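Local coordinates for protein purine nucleoside phosphorylase (Bacillus licheniformis, PDB 6DZD) that probably cleaves purine nucleosides such as adenosine and inosine with phosphate, releasing the free base and ribose 1-phosphate, and may also deaminate adenosine, at residues D84-H92 with H149-I159; A126-P134 with T250-R261. One frame throughout, in Å; residues are numbered along the deposited sequence.

Contact 1 of 2, residues D84-H92 with H149-I159; sequences DQTHEDRIH and HAGWKGTALGI
His149 drives the edge of its ring into the face of His87, a T-shaped stack with centroids 4.5 Å apart and planes at 90°. The atom that does the touching is His149 CE1, which stands 3.3 Å above the His87 plane over the ring centre. A face of His149 meets a different group: Gln85 NE2 lies over the middle of that ring, 3.3 Å from His149 CG, its amide plane tilted 62° from the imidazole. The His149 ring swings out to both partners because CG lies opposite the backbone N (chi1 158°). Gln85 OE1 is held by Cys128 N, which fixes the turn of the amide. Asp114 receives His149 ND1 and also His87 N. The placing of Cys132, His149 and Asp114 is consistent with a Cys-His-Asp active site, though that role is unconfirmed.

Beyond the rings, aliphatic carbons pack on the backbone. Lys153 CB lies against His87 O, and Leu157 CD1 reaches over the backbone at Glu88 CA, 3.6 Å away. Asp89 CB touches Leu157 CB (3.8 Å) and Ile159 CB, while Ile159 CG1 lies against Asp89 CA. Waters stitch the segments: one donates to both Glu88 O and His149 O, another to Asp89 OD2 and Leu157 O, and a third accepts from Lys153 N and is also bonded to His87 ND1, its oxygen 3.3 Å from that nitrogen.

A Schellman motif at Gly158 ends helix 152-157, and Gly158 also sits at the N-cap position of helix 159-169. The loop 84-90 packs along the first helix after strand 144-150, and Ile91 reaches on to helix 159-169. Strand 91-93 forms the border of the same sheet, separated from 144-150 by strand 115-118.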
loop_
_atom_site.group_PDB
_atom_site.type_symbol
_atom_site.label_atom_id
_atom_site.label_comp_id
_atom_site.label_asym_id
_atom_site.label_seq_id
_atom_site.Cartn_x
_atom_site.Cartn_y
_atom_site.Cartn_z
ATOM N N ASP A 84 -11.874 -2.496 -4.515
ATOM C CA ASP A 84 -11.765 -2.822 -5.931
ATOM C C ASP A 84 -10.788 -1.815 -6.514
ATOM O O ASP A 84 -11.166 -0.694 -6.857
ATOM C CB ASP A 84 -13.142 -2.749 -6.586
ATOM C CG ASP A 84 -13.074 -2.560 -8.083
ATOM O OD1 ASP A 84 -12.548 -3.463 -8.775
ATOM O OD2 ASP A 84 -13.543 -1.503 -8.552
ATOM N N GLN A 85 -9.520 -2.194 -6.607
ATOM C CA GLN A 85 -8.473 -1.223 -6.883
ATOM C C GLN A 85 -8.328 -1.015 -8.385
ATOM O O GLN A 85 -7.978 -1.951 -9.116
ATOM C CB GLN A 85 -7.164 -1.671 -6.242
ATOM C CG GLN A 85 -7.170 -1.616 -4.707
ATOM C CD GLN A 85 -6.055 -2.435 -4.095
ATOM O OE1 GLN A 85 -6.277 -3.252 -3.203
ATOM N NE2 GLN A 85 -4.841 -2.230 -4.591
ATOM N N THR A 86 -8.589 0.217 -8.842
ATOM C CA THR A 86 -8.575 0.547 -10.264
ATOM C C THR A 86 -7.419 1.472 -10.651
ATOM O O THR A 86 -7.459 2.081 -11.718
ATOM C CB THR A 86 -9.907 1.174 -10.691
ATOM O OG1 THR A 86 -10.144 2.367 -9.939
ATOM C CG2 THR A 86 -11.058 0.208 -10.485
ATOM N N HIS A 87 -6.400 1.610 -9.804
ATOM C CA HIS A 87 -5.221 2.406 -10.141
ATOM C C HIS A 87 -5.569 3.845 -10.517
ATOM O O HIS A 87 -4.917 4.454 -11.376
ATOM C CB HIS A 87 -4.420 1.733 -11.254
ATOM C CG HIS A 87 -3.725 0.488 -10.799
ATOM N ND1 HIS A 87 -2.356 0.408 -10.648
ATOM C CD2 HIS A 87 -4.219 -0.706 -10.399
ATOM C CE1 HIS A 87 -2.035 -0.791 -10.204
ATOM N NE2 HIS A 87 -3.148 -1.486 -10.040
ATOM N N GLU A 88 -6.578 4.400 -9.847
ATOM C CA GLU A 88 -6.924 5.808 -9.870
ATOM C C GLU A 88 -6.716 6.353 -8.454
ATOM O O GLU A 88 -5.883 5.833 -7.695
ATOM C CB GLU A 88 -8.360 5.961 -10.363
ATOM C CG GLU A 88 -8.689 5.101 -11.570
ATOM C CD GLU A 88 -10.180 5.030 -11.868
ATOM O OE1 GLU A 88 -10.665 5.904 -12.613
ATOM O OE2 GLU A 88 -10.859 4.075 -11.417
ATOM N N ASP A 89 -7.436 7.413 -8.102
ATOM C CA ASP A 89 -7.071 8.165 -6.908
ATOM C C ASP A 89 -8.265 8.412 -5.996
ATOM O O ASP A 89 -8.336 9.443 -5.331
ATOM C CB ASP A 89 -6.391 9.476 -7.284
ATOM C CG ASP A 89 -7.312 10.419 -8.035
ATOM O OD1 ASP A 89 -8.350 9.967 -8.582
ATOM O OD2 ASP A 89 -6.995 11.626 -8.076
ATOM N N ARG A 90 -9.202 7.473 -5.940
ATOM C CA ARG A 90 -10.354 7.613 -5.061
ATOM C C ARG A 90 -10.007 7.172 -3.638
ATOM O O ARG A 90 -9.451 6.087 -3.426
ATOM C CB ARG A 90 -11.531 6.800 -5.601
ATOM C CG ARG A 90 -12.845 7.048 -4.887
ATOM C CD ARG A 90 -13.975 6.205 -5.481
ATOM N N ILE A 91 -10.326 8.024 -2.667
ATOM C CA ILE A 91 -10.105 7.749 -1.256
ATOM C C ILE A 91 -11.451 7.686 -0.563
ATOM O O ILE A 91 -12.228 8.641 -0.621
ATOM C CB ILE A 91 -9.237 8.820 -0.594
ATOM C CG1 ILE A 91 -7.951 8.978 -1.379
ATOM C CG2 ILE A 91 -8.984 8.440 0.845
ATOM C CD1 ILE A 91 -7.051 10.078 -0.865
ATOM N N HIS A 92 -11.697 6.604 0.149
ATOM C CA HIS A 92 -12.985 6.382 0.775
ATOM C C HIS A 92 -12.797 6.421 2.279
ATOM O O HIS A 92 -11.870 5.800 2.806
ATOM C CB HIS A 92 -13.561 5.040 0.326
ATOM C CG HIS A 92 -14.867 4.689 0.958
ATOM N ND1 HIS A 92 -16.080 4.946 0.352
ATOM C CD2 HIS A 92 -15.153 4.078 2.132
ATOM C CE1 HIS A 92 -17.056 4.510 1.130
ATOM N NE2 HIS A 92 -16.521 3.979 2.214
ATOM N N HIS A 149 -2.872 2.980 -2.180
ATOM C CA HIS A 149 -2.228 2.132 -3.176
ATOM C C HIS A 149 -1.829 2.981 -4.382
ATOM O O HIS A 149 -2.701 3.489 -5.106
ATOM C CB HIS A 149 -3.188 1.014 -3.582
ATOM C CG HIS A 149 -2.893 0.398 -4.917
ATOM N ND1 HIS A 149 -3.585 0.739 -6.061
ATOM C CD2 HIS A 149 -2.015 -0.570 -5.282
ATOM C CE1 HIS A 149 -3.131 0.024 -7.077
ATOM N NE2 HIS A 149 -2.182 -0.783 -6.631
ATOM N N ALA A 150 -0.515 3.107 -4.620
ATOM C CA ALA A 150 -0.002 4.007 -5.661
ATOM C C ALA A 150 0.937 3.265 -6.599
ATOM O O ALA A 150 2.114 3.092 -6.280
ATOM C CB ALA A 150 0.726 5.204 -5.057
ATOM N N GLY A 151 0.418 2.848 -7.762
ATOM C CA GLY A 151 1.256 2.471 -8.883
ATOM C C GLY A 151 1.790 3.720 -9.558
ATOM O O GLY A 151 1.777 4.814 -8.992
ATOM N N TRP A 152 2.242 3.568 -10.798
ATOM C CA TRP A 152 2.691 4.764 -11.498
ATOM C C TRP A 152 1.521 5.695 -11.803
ATOM O O TRP A 152 1.681 6.930 -11.772
ATOM C CB TRP A 152 3.451 4.397 -12.774
ATOM C CG TRP A 152 2.602 3.949 -13.929
ATOM C CD1 TRP A 152 2.406 2.664 -14.348
ATOM C CD2 TRP A 152 1.862 4.780 -14.837
ATOM N NE1 TRP A 152 1.592 2.641 -15.455
ATOM C CE2 TRP A 152 1.244 3.926 -15.779
ATOM C CE3 TRP A 152 1.660 6.162 -14.946
ATOM C CZ2 TRP A 152 0.429 4.411 -16.813
ATOM C CZ3 TRP A 152 0.853 6.639 -15.974
ATOM C CH2 TRP A 152 0.250 5.760 -16.894
ATOM N N LYS A 153 0.336 5.122 -12.072
ATOM C CA LYS A 153 -0.851 5.937 -12.327
ATOM C C LYS A 153 -1.267 6.703 -11.078
ATOM O O LYS A 153 -1.375 7.939 -11.089
ATOM C CB LYS A 153 -2.010 5.062 -12.796
ATOM C CG LYS A 153 -1.941 4.701 -14.235
ATOM C CD LYS A 153 -2.825 3.500 -14.565
ATOM C CE LYS A 153 -2.829 3.234 -16.091
ATOM N NZ LYS A 153 -3.917 2.295 -16.554
ATOM N N GLY A 154 -1.489 5.978 -9.978
ATOM C CA GLY A 154 -1.862 6.639 -8.739
ATOM C C GLY A 154 -0.804 7.605 -8.278
ATOM O O GLY A 154 -1.107 8.588 -7.607
ATOM N N THR A 155 0.448 7.346 -8.640
ATOM C CA THR A 155 1.508 8.273 -8.279
ATOM C C THR A 155 1.388 9.549 -9.093
ATOM O O THR A 155 1.366 10.653 -8.534
ATOM C CB THR A 155 2.866 7.596 -8.444
ATOM O OG1 THR A 155 2.912 6.471 -7.552
ATOM C CG2 THR A 155 4.009 8.566 -8.094
ATOM N N ALA A 156 1.237 9.413 -10.410
ATOM C CA ALA A 156 1.028 10.590 -11.244
ATOM C C ALA A 156 -0.233 11.351 -10.834
ATOM O O ALA A 156 -0.280 12.573 -10.952
ATOM C CB ALA A 156 0.963 10.168 -12.716
ATOM N N LEU A 157 -1.251 10.659 -10.320
ATOM C CA LEU A 157 -2.454 11.346 -9.868
ATOM C C LEU A 157 -2.259 12.042 -8.534
ATOM O O LEU A 157 -3.058 12.923 -8.193
ATOM C CB LEU A 157 -3.622 10.370 -9.747
ATOM C CG LEU A 157 -4.267 9.961 -11.074
ATOM C CD1 LEU A 157 -5.157 8.718 -10.902
ATOM C CD2 LEU A 157 -5.040 11.107 -11.708
ATOM N N GLY A 158 -1.217 11.681 -7.789
ATOM C CA GLY A 158 -0.990 12.256 -6.476
ATOM C C GLY A 158 -1.962 11.743 -5.435
ATOM O O GLY A 158 -2.376 12.506 -4.549
ATOM N N ILE A 159 -2.319 10.457 -5.497
ATOM C CA ILE A 159 -3.238 9.912 -4.504
ATOM C C ILE A 159 -2.677 10.064 -3.090
ATOM O O ILE A 159 -3.445 10.208 -2.129
ATOM C CB ILE A 159 -3.555 8.442 -4.823
ATOM C CG1 ILE A 159 -4.693 7.934 -3.933
ATOM C CG2 ILE A 159 -2.332 7.597 -4.629
ATOM C CD1 ILE A 159 -5.016 6.444 -4.118
HETATM O O HOH W 1 -0.197 2.291 -12.279
HETATM O O HOH W 2 -3.895 3.994 -7.475
HETATM O O HOH W 3 -5.180 12.709 -6.132
#

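Contact 2 of 2, residues A126-P134 with T250-R261; sequences ALCFADCVP and TSCERSLFFSHR. With ZN (zinc ion), chain C.
Asp131 plants its carboxylate in the loop 250-261, and its atoms can be followed outward. CB lies 3.9 Å from Thr250 OG1, and CG approaches Ser259 OG. At the tip, OD1 accepts from a hydroxyl: Ser259 OG gives 2.8 Å to Asp131 OD1 on the syn lone pair, the side of the other oxygen. Ser259 OG, opposite its backbone N (chi1 171°), also bonds Arg262 N. Thr250 OG1 is modelled as a second donor to OD1, though the length is so short as to be doubtful. OD2 turns to the backbone: Arg261 N meets Asp131 OD2 at 2.7 Å, nearly in line with the C-O bond and almost straight at 163°. His260 N is also near OD2 but points its hydrogen at Ala130 O, 2.7 Å from that nitrogen. The buried carboxylate thus has two firm donors, one on each oxygen, and a doubtful third. Next to Asp131 in the chain, Ala130 CB lies 4.0 Å from Phe258 CB.

Two residues after Thr250, Cys252 binds the zinc ion together with Cys189, Cys190 and Cys249, a four-cysteine site. The turn 130-132 connects strand 124-129 of one mixed sheet to strand 133-139 of the other, and backbone bonds tie Asp131 to Ile186 and Thr250 to Ala185. Phe258 packs on strand 270-276, which neighbours 124-129.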
loop_
_atom_site.group_PDB
_atom_site.type_symbol
_atom_site.label_atom_id
_atom_site.label_comp_id
_atom_site.label_asym_id
_atom_site.label_seq_id
_atom_site.Cartn_x
_atom_site.Cartn_y
_atom_site.Cartn_z
ATOM N N ALA A 126 -7.552 -2.593 4.167
ATOM C CA ALA A 126 -6.657 -3.523 3.468
ATOM C C ALA A 126 -6.517 -3.224 1.974
ATOM O O ALA A 126 -7.522 -3.163 1.254
ATOM C CB ALA A 126 -7.144 -4.966 3.672
ATOM N N LEU A 127 -5.258 -3.103 1.505
ATOM C CA LEU A 127 -4.939 -2.923 0.087
ATOM C C LEU A 127 -3.931 -3.968 -0.412
ATOM O O LEU A 127 -3.024 -4.391 0.313
ATOM C CB LEU A 127 -4.416 -1.490 -0.204
ATOM C CG LEU A 127 -5.488 -0.411 0.052
ATOM C CD1 LEU A 127 -4.902 1.010 0.118
ATOM C CD2 LEU A 127 -6.669 -0.500 -0.932
ATOM N N CYS A 128 -4.123 -4.405 -1.652
ATOM C CA CYS A 128 -3.347 -5.486 -2.248
ATOM C C CYS A 128 -2.190 -4.942 -3.083
ATOM O O CYS A 128 -2.294 -3.871 -3.695
ATOM C CB CYS A 128 -4.233 -6.395 -3.090
ATOM S SG CYS A 128 -5.324 -7.335 -2.015
ATOM N N PHE A 129 -1.055 -5.648 -3.024
ATOM C CA PHE A 129 0.187 -5.158 -3.588
ATOM C C PHE A 129 1.017 -6.295 -4.140
ATOM O O PHE A 129 0.956 -7.419 -3.636
ATOM C CB PHE A 129 0.993 -4.407 -2.545
ATOM C CG PHE A 129 0.377 -3.108 -2.143
ATOM C CD1 PHE A 129 0.661 -1.954 -2.845
ATOM C CD2 PHE A 129 -0.490 -3.039 -1.072
ATOM C CE1 PHE A 129 0.099 -0.759 -2.471
ATOM C CE2 PHE A 129 -1.047 -1.852 -0.701
ATOM C CZ PHE A 129 -0.755 -0.710 -1.394
ATOM N N ALA A 130 1.741 -6.009 -5.222
ATOM C CA ALA A 130 2.730 -6.941 -5.731
ATOM C C ALA A 130 3.737 -6.196 -6.598
ATOM O O ALA A 130 4.127 -6.726 -7.642
ATOM C CB ALA A 130 2.060 -8.067 -6.520
ATOM N N ASP A 131 4.120 -4.978 -6.180
ATOM C CA ASP A 131 5.100 -4.082 -6.805
ATOM C C ASP A 131 4.751 -2.602 -6.602
ATOM O O ASP A 131 5.648 -1.782 -6.385
ATOM C CB ASP A 131 5.262 -4.325 -8.302
ATOM C CG ASP A 131 6.336 -5.344 -8.613
ATOM O OD1 ASP A 131 7.127 -5.669 -7.700
ATOM O OD2 ASP A 131 6.373 -5.838 -9.760
ATOM N N CYS A 132 3.470 -2.236 -6.712
ATOM C CA CYS A 132 3.060 -0.843 -6.530
ATOM C C CYS A 132 3.348 -0.368 -5.099
ATOM O O CYS A 132 3.557 -1.158 -4.182
ATOM C CB CYS A 132 1.568 -0.651 -6.838
ATOM S SG CYS A 132 0.878 -1.410 -8.351
ATOM N N VAL A 133 3.327 0.950 -4.920
ATOM C CA VAL A 133 3.751 1.615 -3.687
ATOM C C VAL A 133 2.663 1.645 -2.611
ATOM O O VAL A 133 1.599 2.252 -2.799
ATOM C CB VAL A 133 4.234 3.042 -4.000
ATOM C CG1 VAL A 133 4.566 3.783 -2.739
ATOM C CG2 VAL A 133 5.403 3.002 -4.940
ATOM N N PRO A 134 2.898 1.020 -1.461
ATOM C CA PRO A 134 1.976 1.156 -0.337
ATOM C C PRO A 134 2.334 2.333 0.557
ATOM O O PRO A 134 3.491 2.491 0.962
ATOM C CB PRO A 134 2.163 -0.165 0.414
ATOM C CG PRO A 134 3.390 -0.788 -0.148
ATOM C CD PRO A 134 4.008 0.123 -1.121
ATOM N N THR A 250 10.268 -5.241 -4.017
ATOM C CA THR A 250 9.468 -6.453 -4.170
ATOM C C THR A 250 10.011 -7.347 -5.286
ATOM O O THR A 250 9.901 -8.581 -5.204
ATOM C CB THR A 250 7.990 -6.092 -4.395
ATOM O OG1 THR A 250 7.845 -5.236 -5.533
ATOM C CG2 THR A 250 7.428 -5.398 -3.176
ATOM N N SER A 251 10.593 -6.751 -6.330
ATOM C CA SER A 251 11.227 -7.542 -7.381
ATOM C C SER A 251 12.480 -8.257 -6.872
ATOM O O SER A 251 12.683 -9.447 -7.148
ATOM C CB SER A 251 11.566 -6.642 -8.571
ATOM O OG SER A 251 12.227 -7.360 -9.592
ATOM N N CYS A 252 13.333 -7.550 -6.129
ATOM C CA CYS A 252 14.602 -8.137 -5.720
ATOM C C CYS A 252 14.414 -9.244 -4.690
ATOM O O CYS A 252 15.054 -10.296 -4.784
ATOM C CB CYS A 252 15.521 -7.056 -5.167
ATOM S SG CYS A 252 16.289 -6.024 -6.402
ATOM N N GLU A 253 13.520 -9.051 -3.726
ATOM C CA GLU A 253 13.410 -9.960 -2.584
ATOM C C GLU A 253 12.571 -11.162 -2.990
ATOM O O GLU A 253 11.364 -11.233 -2.748
ATOM C CB GLU A 253 12.809 -9.243 -1.375
ATOM C CG GLU A 253 13.515 -7.937 -0.947
ATOM C CD GLU A 253 14.926 -8.177 -0.447
ATOM O OE1 GLU A 253 15.699 -7.195 -0.287
ATOM O OE2 GLU A 253 15.261 -9.362 -0.233
ATOM N N ARG A 254 13.235 -12.154 -3.583
ATOM C CA ARG A 254 12.496 -13.272 -4.154
ATOM C C ARG A 254 11.918 -14.187 -3.074
ATOM O O ARG A 254 10.847 -14.765 -3.265
ATOM C CB ARG A 254 13.411 -14.067 -5.096
ATOM C CG ARG A 254 13.850 -13.332 -6.366
ATOM C CD ARG A 254 15.395 -13.275 -6.525
ATOM N NE ARG A 254 16.001 -14.594 -6.753
ATOM C CZ ARG A 254 16.031 -15.208 -7.936
ATOM N NH1 ARG A 254 16.585 -16.419 -8.058
ATOM N NH2 ARG A 254 15.492 -14.610 -9.000
ATOM N N SER A 255 12.556 -14.284 -1.916
ATOM C CA SER A 255 12.014 -15.161 -0.891
ATOM C C SER A 255 10.934 -14.492 -0.054
ATOM O O SER A 255 10.338 -15.162 0.792
ATOM C CB SER A 255 13.133 -15.729 0.005
ATOM O OG SER A 255 14.201 -14.813 0.202
ATOM N N LEU A 256 10.644 -13.209 -0.278
ATOM C CA LEU A 256 9.718 -12.455 0.567
ATOM C C LEU A 256 8.438 -12.015 -0.133
ATOM O O LEU A 256 7.383 -12.002 0.497
ATOM C CB LEU A 256 10.409 -11.206 1.150
ATOM C CG LEU A 256 11.467 -11.432 2.224
ATOM C CD1 LEU A 256 12.005 -10.082 2.708
ATOM C CD2 LEU A 256 10.906 -12.261 3.355
ATOM N N PHE A 257 8.489 -11.579 -1.388
ATOM C CA PHE A 257 7.353 -10.880 -1.972
ATOM C C PHE A 257 6.958 -11.446 -3.334
ATOM O O PHE A 257 7.775 -12.033 -4.049
ATOM C CB PHE A 257 7.663 -9.382 -2.090
ATOM C CG PHE A 257 7.982 -8.736 -0.774
ATOM C CD1 PHE A 257 7.127 -8.884 0.305
ATOM C CD2 PHE A 257 9.144 -8.002 -0.607
ATOM C CE1 PHE A 257 7.420 -8.301 1.524
ATOM C CE2 PHE A 257 9.437 -7.418 0.600
ATOM C CZ PHE A 257 8.574 -7.565 1.670
ATOM N N PHE A 258 5.678 -11.284 -3.679
ATOM C CA PHE A 258 5.271 -11.393 -5.072
ATOM C C PHE A 258 5.727 -10.144 -5.810
ATOM O O PHE A 258 5.755 -9.038 -5.251
ATOM C CB PHE A 258 3.747 -11.507 -5.223
ATOM C CG PHE A 258 3.109 -12.643 -4.453
ATOM C CD1 PHE A 258 3.269 -13.966 -4.867
ATOM C CD2 PHE A 258 2.321 -12.385 -3.325
ATOM C CE1 PHE A 258 2.661 -15.009 -4.168
ATOM C CE2 PHE A 258 1.720 -13.422 -2.619
ATOM C CZ PHE A 258 1.883 -14.736 -3.048
ATOM N N SER A 259 6.030 -10.298 -7.094
ATOM C CA SER A 259 6.365 -9.129 -7.902
ATOM C C SER A 259 5.745 -9.266 -9.278
ATOM O O SER A 259 6.032 -10.231 -9.996
ATOM C CB SER A 259 7.872 -8.943 -8.029
ATOM O OG SER A 259 8.117 -7.938 -8.990
ATOM N N HIS A 260 4.928 -8.272 -9.651
ATOM C CA HIS A 260 4.275 -8.299 -10.952
ATOM C C HIS A 260 5.301 -8.299 -12.077
ATOM O O HIS A 260 5.138 -9.016 -13.076
ATOM C CB HIS A 260 3.323 -7.112 -11.091
ATOM C CG HIS A 260 2.437 -7.199 -12.296
ATOM N ND1 HIS A 260 2.601 -6.389 -13.402
ATOM C CD2 HIS A 260 1.396 -8.017 -12.581
ATOM C CE1 HIS A 260 1.696 -6.698 -14.312
ATOM N NE2 HIS A 260 0.956 -7.687 -13.841
ATOM N N ARG A 261 6.390 -7.542 -11.906
ATOM C CA ARG A 261 7.411 -7.432 -12.949
ATOM C C ARG A 261 8.277 -8.687 -13.033
ATOM O O ARG A 261 8.563 -9.189 -14.126
ATOM C CB ARG A 261 8.275 -6.192 -12.704
ATOM C CG ARG A 261 9.158 -5.794 -13.895
ATOM C CD ARG A 261 9.198 -4.286 -14.039
ATOM N NE ARG A 261 10.252 -3.804 -14.938
ATOM C CZ ARG A 261 10.104 -2.784 -15.790
ATOM N NH1 ARG A 261 8.935 -2.145 -15.865
ATOM N NH2 ARG A 261 11.122 -2.400 -16.563
HETATM ZN ZN ZN C . 14.937 -4.295 -7.228
#

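Overall arrangement
Both contacts belong to the two mixed six-stranded sheets of the fold and join in strands 133-139 and 144-150, adjacent in one sheet, where Ala150 O probably accepts a hydrogen bond from Val133 N. Contact 1 is partly buried and rests on ring stacking, apolar packing and water bridges. Contact 2 is more enclosed and smaller in buried area, held by a carboxylate and direct bonds to loop donors, with one zinc ligand in segment 250-261. They meet where His87 CE1 packs 3.5 Å from Cys132 SG and Phe129 touches His149, so segment 126-134 of contact 2 helps line the probable active site whose histidines contact 1 supplies.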